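3-hydroxyacyl-CoA dehydrogenase (Archaeoglobus fulgidus, PDB 1ZEJ) probably catalyses the NAD-dependent oxidation of a hydroxylated substrate, such as a 3-hydroxyacyl-CoA or L-gulonate, working as a homodimer. Local coordinates at residues A[83-86]-A[87-91]; A[63-66]-A[67-71]; A[131-134]-A[135-138]; A[108-112]-A[113-117]. All coordinates share one frame; numbering follows the deposited sequence. Where two conformers were deposited one is given.

Interaction 1: A[83-86]-A[87-91]; sequences EDLN and TKVEV
Asp84 and Thr87 meet at the first turn of helix 85-96, the helix of the beta-alpha-beta unit from strand 76-79 to strand 103-105, with their side chains at about a right angle. The carboxylate carbon CG of Asp84 lies anti to the backbone N (chi1 175°), which turns the group back over the start of the helix, where OD2 takes two donors from a single residue. Thr87 OG1 gives its proton to Asp84 OD2 at 2.8 Å, reaching it on the anti side and close to the carboxylate plane. The amide Thr87 N reaches the same OD2 at 3.2 Å, but from above that plane, 35° out of it. Aspartate suits this N-cap position because its short acceptor can bind an amide that has no carbonyl before it in the helix, and threonine adds a hydroxyl that reaches the same oxygen.

Leu85 and Val89, one turn apart, lie side by side and point the same way, with Leu85 CD1 3.8 Å from Val89 CG2. Arg118 lies against both.

The aliphatic chain of Lys88 passes its own helix start, CG 3.5 Å from Asp84 O, and bends at its end to cross Glu83 obliquely. Lys88 NZ forms a salt bridge with Glu79 and hydrogen bonds with Ser105 OG and Asn106 O, while Glu83 OE2 accepts from Val109 N.

The chemistry implies a negative charge at the helix start, which would probably interact favourably with the helix dipole. At 4.2 Å from Glu83 OE1, Lys88 NZ is too far for a salt bridge, and these two predicted NAD-binding residues probably favour each other only at a distance.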
loop_
_atom_site.group_PDB
_atom_site.type_symbol
_atom_site.label_atom_id
_atom_site.label_comp_id
_atom_site.label_asym_id
_atom_site.label_seq_id
_atom_site.Cartn_x
_atom_site.Cartn_y
_atom_site.Cartn_z
ATOM N N GLU A 83 -22.525 10.201 10.416
ATOM C CA GLU A 83 -22.203 10.318 8.998
ATOM C C GLU A 83 -23.472 10.367 8.110
ATOM O O GLU A 83 -23.840 9.361 7.479
ATOM C CB GLU A 83 -21.356 9.096 8.562
ATOM C CG GLU A 83 -20.685 9.249 7.162
ATOM C CD GLU A 83 -19.512 10.263 7.173
ATOM O OE1 GLU A 83 -19.075 10.670 8.284
ATOM O OE2 GLU A 83 -19.025 10.653 6.084
ATOM N N ASP A 84 -24.117 11.527 8.084
ATOM C CA ASP A 84 -25.354 11.746 7.354
ATOM C C ASP A 84 -25.360 13.221 6.947
ATOM O O ASP A 84 -25.096 14.064 7.793
ATOM C CB ASP A 84 -26.520 11.475 8.292
ATOM C CG ASP A 84 -27.846 11.785 7.681
ATOM O OD1 ASP A 84 -28.213 11.126 6.684
ATOM O OD2 ASP A 84 -28.519 12.690 8.205
ATOM N N LEU A 85 -25.654 13.527 5.684
ATOM C CA LEU A 85 -25.621 14.916 5.190
ATOM C C LEU A 85 -26.498 15.875 5.996
ATOM O O LEU A 85 -26.014 16.906 6.479
ATOM C CB LEU A 85 -26.020 14.995 3.712
ATOM C CG LEU A 85 -26.071 16.393 3.065
ATOM C CD1 LEU A 85 -24.733 17.099 3.101
ATOM C CD2 LEU A 85 -26.541 16.271 1.623
ATOM N N ASN A 86 -27.774 15.554 6.156
ATOM C CA ASN A 86 -28.685 16.470 6.842
ATOM C C ASN A 86 -28.311 16.706 8.320
ATOM O O ASN A 86 -28.465 17.826 8.843
ATOM C CB ASN A 86 -30.149 16.006 6.739
ATOM C CG ASN A 86 -30.636 15.901 5.309
ATOM O OD1 ASN A 86 -31.612 15.193 5.031
ATOM N ND2 ASN A 86 -29.968 16.596 4.389
ATOM N N THR A 87 -27.809 15.666 8.989
ATOM C CA THR A 87 -27.398 15.793 10.396
ATOM C C THR A 87 -26.202 16.732 10.501
ATOM O O THR A 87 -26.172 17.617 11.368
ATOM C CB THR A 87 -27.019 14.449 11.023
ATOM O OG1 THR A 87 -28.090 13.499 10.872
ATOM C CG2 THR A 87 -26.702 14.624 12.510
ATOM N N LYS A 88 -25.223 16.548 9.635
ATOM C CA LYS A 88 -24.030 17.406 9.654
ATOM C C LYS A 88 -24.382 18.846 9.315
ATOM O O LYS A 88 -23.962 19.768 10.010
ATOM C CB LYS A 88 -22.936 16.882 8.700
ATOM C CG LYS A 88 -22.306 15.587 9.224
ATOM C CD LYS A 88 -21.106 15.138 8.411
ATOM C CE LYS A 88 -20.357 13.961 9.089
ATOM N NZ LYS A 88 -19.286 14.465 10.039
ATOM N N VAL A 89 -25.193 19.019 8.269
ATOM C CA VAL A 89 -25.637 20.351 7.866
ATOM C C VAL A 89 -26.361 21.049 9.030
ATOM O O VAL A 89 -26.096 22.210 9.332
ATOM C CB VAL A 89 -26.499 20.254 6.598
ATOM C CG1 VAL A 89 -27.306 21.560 6.312
ATOM C CG2 VAL A 89 -25.615 19.908 5.456
ATOM N N GLU A 90 -27.254 20.329 9.685
ATOM C CA GLU A 90 -28.016 20.903 10.791
ATOM C C GLU A 90 -27.118 21.441 11.926
ATOM O O GLU A 90 -27.239 22.599 12.357
ATOM C CB GLU A 90 -29.014 19.874 11.308
ATOM C CG GLU A 90 -29.572 20.208 12.684
ATOM C CD GLU A 90 -30.727 19.347 13.068
ATOM O OE1 GLU A 90 -31.118 18.487 12.239
ATOM O OE2 GLU A 90 -31.253 19.554 14.195
ATOM N N VAL A 91 -26.169 20.629 12.366
ATOM C CA VAL A 91 -25.275 21.044 13.452
ATOM C C VAL A 91 -24.382 22.165 12.995
ATOM O O VAL A 91 -24.179 23.106 13.738
ATOM C CB VAL A 91 -24.373 19.825 13.867
ATOM C CG1 VAL A 91 -23.226 20.239 14.742
ATOM C CG2 VAL A 91 -25.214 18.775 14.548
#

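Interaction 2: A[63-66]-A[67-71]; sequences EFTT and TLEKV
Lys70 and Glu63 supply the ionic part of this contact. Their side chains cross at about a right angle, and Lys70 NZ forms a salt bridge with Glu63 OE1 at 2.7 Å, using the carboxylate's syn lone pair. Glu63 is extended, whereas the lysine is bent at chi2 and chi4, which curls its ammonium back to the carboxylate. With an alanine here instead of Lys70, the Glu63 carboxylate would probably lose its countercharge and face the like charge of Glu69 unrelieved.

Hydrogen bonds tie the bend between them. Thr65 OG1, trans to the backbone N (chi1 -179°), accepts from Thr67 N at 3.1 Å in a nearly straight bond, an ST turn suited to threonine's short hydroxyl. Thr67 OG1 in turn donates to Glu69 OE1 at 2.7 Å, holding that carboxylate from its syn side.

A water bonded to Glu63 OE2, Thr65 OG1 and Glu69 OE2 joins the two systems and probably eases the approach of the carboxylates.

Strand 62-65 is the outermost parallel strand, next to 36-40, in the 3-2-1-4 order of the Rossmann-type sheet; beyond it the chain reverses through these bonds and a type I turn, Leu68 to Val71, toward strand 76-79.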
loop_
_atom_site.group_PDB
_atom_site.type_symbol
_atom_site.label_atom_id
_atom_site.label_comp_id
_atom_site.label_asym_id
_atom_site.label_seq_id
_atom_site.Cartn_x
_atom_site.Cartn_y
_atom_site.Cartn_z
ATOM N N GLU A 63 -13.562 20.320 28.885
ATOM C CA GLU A 63 -14.863 20.603 29.501
ATOM C C GLU A 63 -15.856 19.728 28.758
ATOM O O GLU A 63 -15.809 19.648 27.529
ATOM C CB GLU A 63 -15.249 22.076 29.396
ATOM C CG GLU A 63 -16.733 22.363 29.776
ATOM C CD GLU A 63 -17.088 23.853 29.739
ATOM O OE1 GLU A 63 -16.164 24.681 29.590
ATOM O OE2 GLU A 63 -18.286 24.181 29.881
ATOM N N PHE A 64 -16.712 19.038 29.496
ATOM C CA PHE A 64 -17.787 18.273 28.894
ATOM C C PHE A 64 -19.083 19.077 29.032
ATOM O O PHE A 64 -19.387 19.583 30.120
ATOM C CB PHE A 64 -17.915 16.932 29.576
ATOM C CG PHE A 64 -16.646 16.116 29.540
ATOM C CD1 PHE A 64 -15.647 16.324 30.485
ATOM C CD2 PHE A 64 -16.475 15.126 28.599
ATOM C CE1 PHE A 64 -14.466 15.589 30.450
ATOM C CE2 PHE A 64 -15.300 14.361 28.587
ATOM C CZ PHE A 64 -14.314 14.621 29.512
ATOM N N THR A 65 -19.864 19.169 27.964
ATOM C CA THR A 65 -21.104 19.946 28.018
ATOM C C THR A 65 -22.142 19.443 27.036
ATOM O O THR A 65 -21.811 18.809 26.039
ATOM C CB THR A 65 -20.778 21.414 27.679
ATOM O OG1 THR A 65 -21.949 22.218 27.753
ATOM C CG2 THR A 65 -20.181 21.555 26.304
ATOM N N THR A 66 -23.397 19.807 27.279
ATOM C CA THR A 66 -24.443 19.510 26.322
ATOM C C THR A 66 -24.872 20.707 25.509
ATOM O O THR A 66 -25.683 20.540 24.591
ATOM C CB THR A 66 -25.703 18.973 27.028
ATOM O OG1 THR A 66 -26.105 19.892 28.064
ATOM C CG2 THR A 66 -25.413 17.626 27.679
ATOM N N THR A 67 -24.322 21.894 25.800
ATOM C CA THR A 67 -24.743 23.122 25.135
ATOM C C THR A 67 -23.606 23.821 24.345
ATOM O O THR A 67 -22.435 23.408 24.385
ATOM C CB THR A 67 -25.402 24.077 26.185
ATOM O OG1 THR A 67 -24.526 24.234 27.300
ATOM C CG2 THR A 67 -26.705 23.467 26.665
ATOM N N LEU A 68 -23.962 24.906 23.661
ATOM C CA LEU A 68 -23.099 25.531 22.666
ATOM C C LEU A 68 -22.584 26.898 23.057
ATOM O O LEU A 68 -21.972 27.592 22.214
ATOM C CB LEU A 68 -23.880 25.677 21.366
ATOM C CG LEU A 68 -24.317 24.359 20.686
ATOM C CD1 LEU A 68 -25.017 24.731 19.379
ATOM C CD2 LEU A 68 -23.187 23.364 20.451
ATOM N N GLU A 69 -22.775 27.287 24.307
ATOM C CA GLU A 69 -22.407 28.642 24.697
ATOM C C GLU A 69 -20.917 28.933 24.587
ATOM O O GLU A 69 -20.542 30.088 24.426
ATOM C CB GLU A 69 -22.936 29.037 26.039
ATOM C CG GLU A 69 -22.229 28.558 27.307
ATOM C CD GLU A 69 -22.515 27.126 27.640
ATOM O OE1 GLU A 69 -23.139 26.440 26.803
ATOM O OE2 GLU A 69 -22.101 26.693 28.739
ATOM N N LYS A 70 -20.085 27.911 24.695
ATOM C CA LYS A 70 -18.630 28.113 24.631
ATOM C C LYS A 70 -18.107 28.154 23.172
ATOM O O LYS A 70 -16.924 28.522 22.949
ATOM C CB LYS A 70 -17.874 27.053 25.438
ATOM C CG LYS A 70 -18.195 26.945 26.925
ATOM C CD LYS A 70 -17.649 28.096 27.681
ATOM C CE LYS A 70 -17.897 28.005 29.221
ATOM N NZ LYS A 70 -16.877 27.211 29.958
ATOM N N VAL A 71 -18.967 27.866 22.192
ATOM C CA VAL A 71 -18.555 27.901 20.762
ATOM C C VAL A 71 -17.956 29.269 20.384
ATOM O O VAL A 71 -16.944 29.340 19.724
ATOM C CB VAL A 71 -19.742 27.613 19.794
ATOM C CG1 VAL A 71 -19.424 28.033 18.356
ATOM C CG2 VAL A 71 -20.069 26.154 19.848
HETATM O O HOH W 1 -20.544 24.632 27.978
#

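Interaction 3: A[131-134]-A[135-138]; sequences MNPP and HVMP
Pro133 touches three residues after it in a tight loop. Its CG lies 3.9 Å from Val136 CG2, the two side chains crossing at a slant, and its CD is 4.1 Å from Met137 CG. Pro133 CB approaches the imidazole of His135 at an oblique tilt, 3.5 Å from NE2; the ring gets there because chi1 of 40° sets His135 CG between the backbone N and the carbonyl carbon. His135 also packs on Ile29 of helix 22-32. Exchanging His135 for an alanine would probably cost Pro133 CB this neighbour and end the contact with Ile29.

Behind these side chains Pro133 O is gripped twice, by Val136 N at 2.9 Å from above the carbonyl plane and by Met137 N at 3.0 Å in a nearly straight bond. The first closes a beta turn, and Pro134 suits its second position because its ring already fixes the phi angle needed. The peptide before Pro133 is cis, which probably contributes to the sharp bend of this loop, a link between strands 125-130 and 139-144 of the Rossmann-type domain that carries Asn132, predicted to bind NAD.

Met131 and Met137, both selenomethionine here, pack CB to CB at 3.7 Å, and a water bridges Met131 N and Met137 O. Farther out, Lys165 donates to Pro134 O and Met137 O, while Arg279 of the second subunit bonds to Asn132 O.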
loop_
_atom_site.group_PDB
_atom_site.type_symbol
_atom_site.label_atom_id
_atom_site.label_comp_id
_atom_site.label_asym_id
_atom_site.label_seq_id
_atom_site.Cartn_x
_atom_site.Cartn_y
_atom_site.Cartn_z
HETATM N N MSE A 131 -7.516 9.902 11.271
HETATM C CA MSE A 131 -7.446 8.443 11.157
HETATM C C MSE A 131 -7.732 7.851 12.545
HETATM O O MSE A 131 -7.925 8.569 13.522
HETATM C CB MSE A 131 -6.086 7.999 10.606
HETATM C CG MSE A 131 -5.590 8.771 9.404
HETATM SE SE MSE A 131 -6.724 8.551 7.828
HETATM C CE MSE A 131 -6.567 10.339 6.987
ATOM N N ASN A 132 -7.857 6.551 12.613
ATOM C CA ASN A 132 -8.336 5.901 13.820
ATOM C C ASN A 132 -7.244 5.102 14.485
ATOM O O ASN A 132 -6.755 4.167 13.871
ATOM C CB ASN A 132 -9.487 4.949 13.461
ATOM C CG ASN A 132 -10.285 4.493 14.691
ATOM O OD1 ASN A 132 -10.297 5.145 15.753
ATOM N ND2 ASN A 132 -10.953 3.371 14.548
ATOM N N PRO A 133 -6.906 5.406 15.759
ATOM C CA PRO A 133 -7.388 6.514 16.607
ATOM C C PRO A 133 -6.709 7.839 16.304
ATOM O O PRO A 133 -5.488 7.841 16.027
ATOM C CB PRO A 133 -7.035 6.061 18.023
ATOM C CG PRO A 133 -6.414 4.707 17.924
ATOM C CD PRO A 133 -5.999 4.523 16.498
ATOM N N PRO A 134 -7.487 8.958 16.332
ATOM C CA PRO A 134 -6.987 10.285 16.013
ATOM C C PRO A 134 -5.745 10.682 16.790
ATOM O O PRO A 134 -4.895 11.341 16.243
ATOM C CB PRO A 134 -8.153 11.174 16.388
ATOM C CG PRO A 134 -9.292 10.375 16.106
ATOM C CD PRO A 134 -8.937 9.019 16.605
ATOM N N HIS A 135 -5.629 10.227 18.034
ATOM C CA HIS A 135 -4.551 10.617 18.910
ATOM C C HIS A 135 -3.334 9.744 18.739
ATOM O O HIS A 135 -2.309 10.019 19.344
ATOM C CB HIS A 135 -4.969 10.569 20.397
ATOM C CG HIS A 135 -5.828 9.394 20.759
ATOM N ND1 HIS A 135 -5.424 8.417 21.637
ATOM C CD2 HIS A 135 -7.092 9.062 20.375
ATOM C CE1 HIS A 135 -6.387 7.520 21.771
ATOM N NE2 HIS A 135 -7.411 7.887 21.016
ATOM N N VAL A 136 -3.437 8.680 17.946
ATOM C CA VAL A 136 -2.291 7.829 17.669
ATOM C C VAL A 136 -1.723 8.026 16.262
ATOM O O VAL A 136 -0.506 8.140 16.060
ATOM C CB VAL A 136 -2.710 6.355 17.899
ATOM C CG1 VAL A 136 -1.626 5.365 17.431
ATOM C CG2 VAL A 136 -3.094 6.146 19.395
HETATM N N MSE A 137 -2.610 7.969 15.282
HETATM C CA MSE A 137 -2.227 7.889 13.879
HETATM C C MSE A 137 -1.808 9.301 13.441
HETATM O O MSE A 137 -2.522 10.244 13.703
HETATM C CB MSE A 137 -3.407 7.418 13.027
HETATM C CG MSE A 137 -3.879 6.032 13.349
HETATM SE SE MSE A 137 -2.522 4.722 13.274
HETATM C CE MSE A 137 -2.436 4.455 11.410
ATOM N N PRO A 138 -0.626 9.437 12.811
ATOM C CA PRO A 138 -0.103 10.767 12.471
ATOM C C PRO A 138 -0.752 11.519 11.322
ATOM O O PRO A 138 -0.709 12.756 11.335
ATOM C CB PRO A 138 1.381 10.474 12.176
ATOM C CG PRO A 138 1.403 9.086 11.730
ATOM C CD PRO A 138 0.370 8.394 12.532
HETATM O O HOH W 2 -5.195 11.085 12.462
#

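Interaction 4: A[108-112]-A[113-117]; sequences SVISV and DDIAE
Ser111 turns its hydroxyl toward Asp114 through a chi1 of 166°, with OG trans to the backbone N, and Ile115 reaches Ile110 through an extended chi2 of 164° that carries CD1 back along the chain. The results are a cap and an apolar contact.

Ser111 OG accepts from Asp114 N at 3.1 Å, and at the same time donates to a water 2.9 Å away. That water also accepts from Asp113 N and donates to Asp113 OD2 at 2.8 Å, so the hydroxyl and the water together serve two amides of the first turn. Serine suits the place, being small enough for a buried site and able both to give and to take. Asp113 OD1 binds Arg146 N, and Asp114 OD2 makes a salt bridge to Arg239 of the second subunit.

Apart from the cap, Ile110 CG2 meets Ile115 CD1 at 3.9 Å, the chains crossing at about a right angle. Isoleucine, branched and apolar, suits both buried positions, and Ile115 also rests on Phe125. Backbone bonds from Ile115 N to Ser111 O (3.1 Å) and from Ala116 N to Val112 O (2.8 Å) begin the helix.

A serine N-cap thus starts the short helix 112-116 that joins strand 103-105 to strand 125-130, a beta-alpha-beta crossover of the Rossmann-type domain.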
loop_
_atom_site.group_PDB
_atom_site.type_symbol
_atom_site.label_atom_id
_atom_site.label_comp_id
_atom_site.label_asym_id
_atom_site.label_seq_id
_atom_site.Cartn_x
_atom_site.Cartn_y
_atom_site.Cartn_z
ATOM N N SER A 108 -16.117 10.984 6.848
ATOM C CA SER A 108 -15.540 9.772 6.244
ATOM C C SER A 108 -15.684 9.794 4.730
ATOM O O SER A 108 -14.703 9.693 4.014
ATOM C CB SER A 108 -16.215 8.502 6.785
ATOM O OG SER A 108 -15.630 8.054 7.999
ATOM N N VAL A 109 -16.923 9.870 4.253
ATOM C CA VAL A 109 -17.180 9.861 2.826
ATOM C C VAL A 109 -18.201 10.893 2.341
ATOM O O VAL A 109 -18.304 11.076 1.131
ATOM C CB VAL A 109 -17.674 8.497 2.335
ATOM C CG1 VAL A 109 -16.610 7.407 2.593
ATOM C CG2 VAL A 109 -19.019 8.132 2.975
ATOM N N ILE A 110 -18.977 11.494 3.251
ATOM C CA ILE A 110 -19.968 12.494 2.865
ATOM C C ILE A 110 -19.188 13.641 2.227
ATOM O O ILE A 110 -18.196 14.101 2.788
ATOM C CB ILE A 110 -20.797 13.014 4.063
ATOM C CG1 ILE A 110 -21.666 11.890 4.665
ATOM C CG2 ILE A 110 -21.740 14.170 3.638
ATOM C CD1 ILE A 110 -22.862 11.517 3.834
ATOM N N SER A 111 -19.628 14.045 1.042
ATOM C CA SER A 111 -18.973 15.097 0.258
ATOM C C SER A 111 -18.915 16.462 0.977
ATOM O O SER A 111 -19.942 16.998 1.401
ATOM C CB SER A 111 -19.755 15.220 -1.053
ATOM O OG SER A 111 -19.464 16.383 -1.774
ATOM N N VAL A 112 -17.725 17.039 1.097
ATOM C CA VAL A 112 -17.575 18.351 1.706
ATOM C C VAL A 112 -18.234 19.438 0.879
ATOM O O VAL A 112 -18.750 20.432 1.446
ATOM C CB VAL A 112 -16.087 18.739 2.012
ATOM C CG1 VAL A 112 -15.507 17.754 3.021
ATOM C CG2 VAL A 112 -15.231 18.799 0.718
ATOM N N ASP A 113 -18.246 19.254 -0.438
ATOM C CA ASP A 113 -18.944 20.205 -1.305
ATOM C C ASP A 113 -20.459 20.151 -1.076
ATOM O O ASP A 113 -21.125 21.195 -1.058
ATOM C CB ASP A 113 -18.585 19.986 -2.768
ATOM C CG ASP A 113 -17.192 20.540 -3.101
ATOM O OD1 ASP A 113 -17.097 21.707 -3.438
ATOM O OD2 ASP A 113 -16.219 19.803 -3.020
ATOM N N ASP A 114 -21.012 18.961 -0.857
ATOM C CA ASP A 114 -22.466 18.876 -0.620
ATOM C C ASP A 114 -22.845 19.533 0.722
ATOM O O ASP A 114 -23.896 20.182 0.861
ATOM C CB ASP A 114 -22.962 17.442 -0.653
ATOM C CG ASP A 114 -22.976 16.852 -2.028
ATOM O OD1 ASP A 114 -22.653 17.513 -3.052
ATOM O OD2 ASP A 114 -23.311 15.674 -2.076
ATOM N N ILE A 115 -21.995 19.360 1.730
ATOM C CA ILE A 115 -22.177 20.064 2.985
ATOM C C ILE A 115 -22.028 21.590 2.813
ATOM O O ILE A 115 -22.923 22.368 3.197
ATOM C CB ILE A 115 -21.186 19.576 4.067
ATOM C CG1 ILE A 115 -21.480 18.130 4.438
ATOM C CG2 ILE A 115 -21.268 20.463 5.303
ATOM C CD1 ILE A 115 -20.339 17.465 5.202
ATOM N N ALA A 116 -20.929 21.996 2.193
ATOM C CA ALA A 116 -20.603 23.413 2.046
ATOM C C ALA A 116 -21.669 24.185 1.336
ATOM O O ALA A 116 -21.935 25.315 1.662
ATOM C CB ALA A 116 -19.314 23.554 1.271
ATOM N N GLU A 117 -22.275 23.597 0.328
ATOM C CA GLU A 117 -23.276 24.333 -0.440
ATOM C C GLU A 117 -24.574 24.574 0.354
ATOM O O GLU A 117 -25.420 25.366 -0.079
ATOM C CB GLU A 117 -23.512 23.678 -1.801
ATOM C CG GLU A 117 -24.199 22.374 -1.801
ATOM C CD GLU A 117 -24.264 21.759 -3.214
ATOM O OE1 GLU A 117 -23.490 22.134 -4.131
ATOM O OE2 GLU A 117 -25.060 20.831 -3.367
HETATM O O HOH W 3 -16.721 17.159 -2.283
#

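All four contacts lie in the NAD-binding domain. Interactions 1 and 4 are the closest pair, with centres about 10 Å apart, and they touch: Glu83 OE2 lies 2.9 Å from Val109 N and 3.0 Å from Ile110 N, while Leu85 packs on Ile115. Through this link Glu83, Lys88 and Ser108, all predicted to bind NAD, come together. Interaction 3, about 23 Å from interaction 1 between centres, holds Asn132, also a predicted NAD-binding residue, and Met131, whose side chain is about 4 Å from that of His129, predicted to be important for catalysis. Interactions 3 and 4 both touch the second subunit. Interaction 2 sits at the sheet edge, its nearest atoms about 6 Å from interaction 1, with Thr66 near Asp41, another predicted NAD-binding residue.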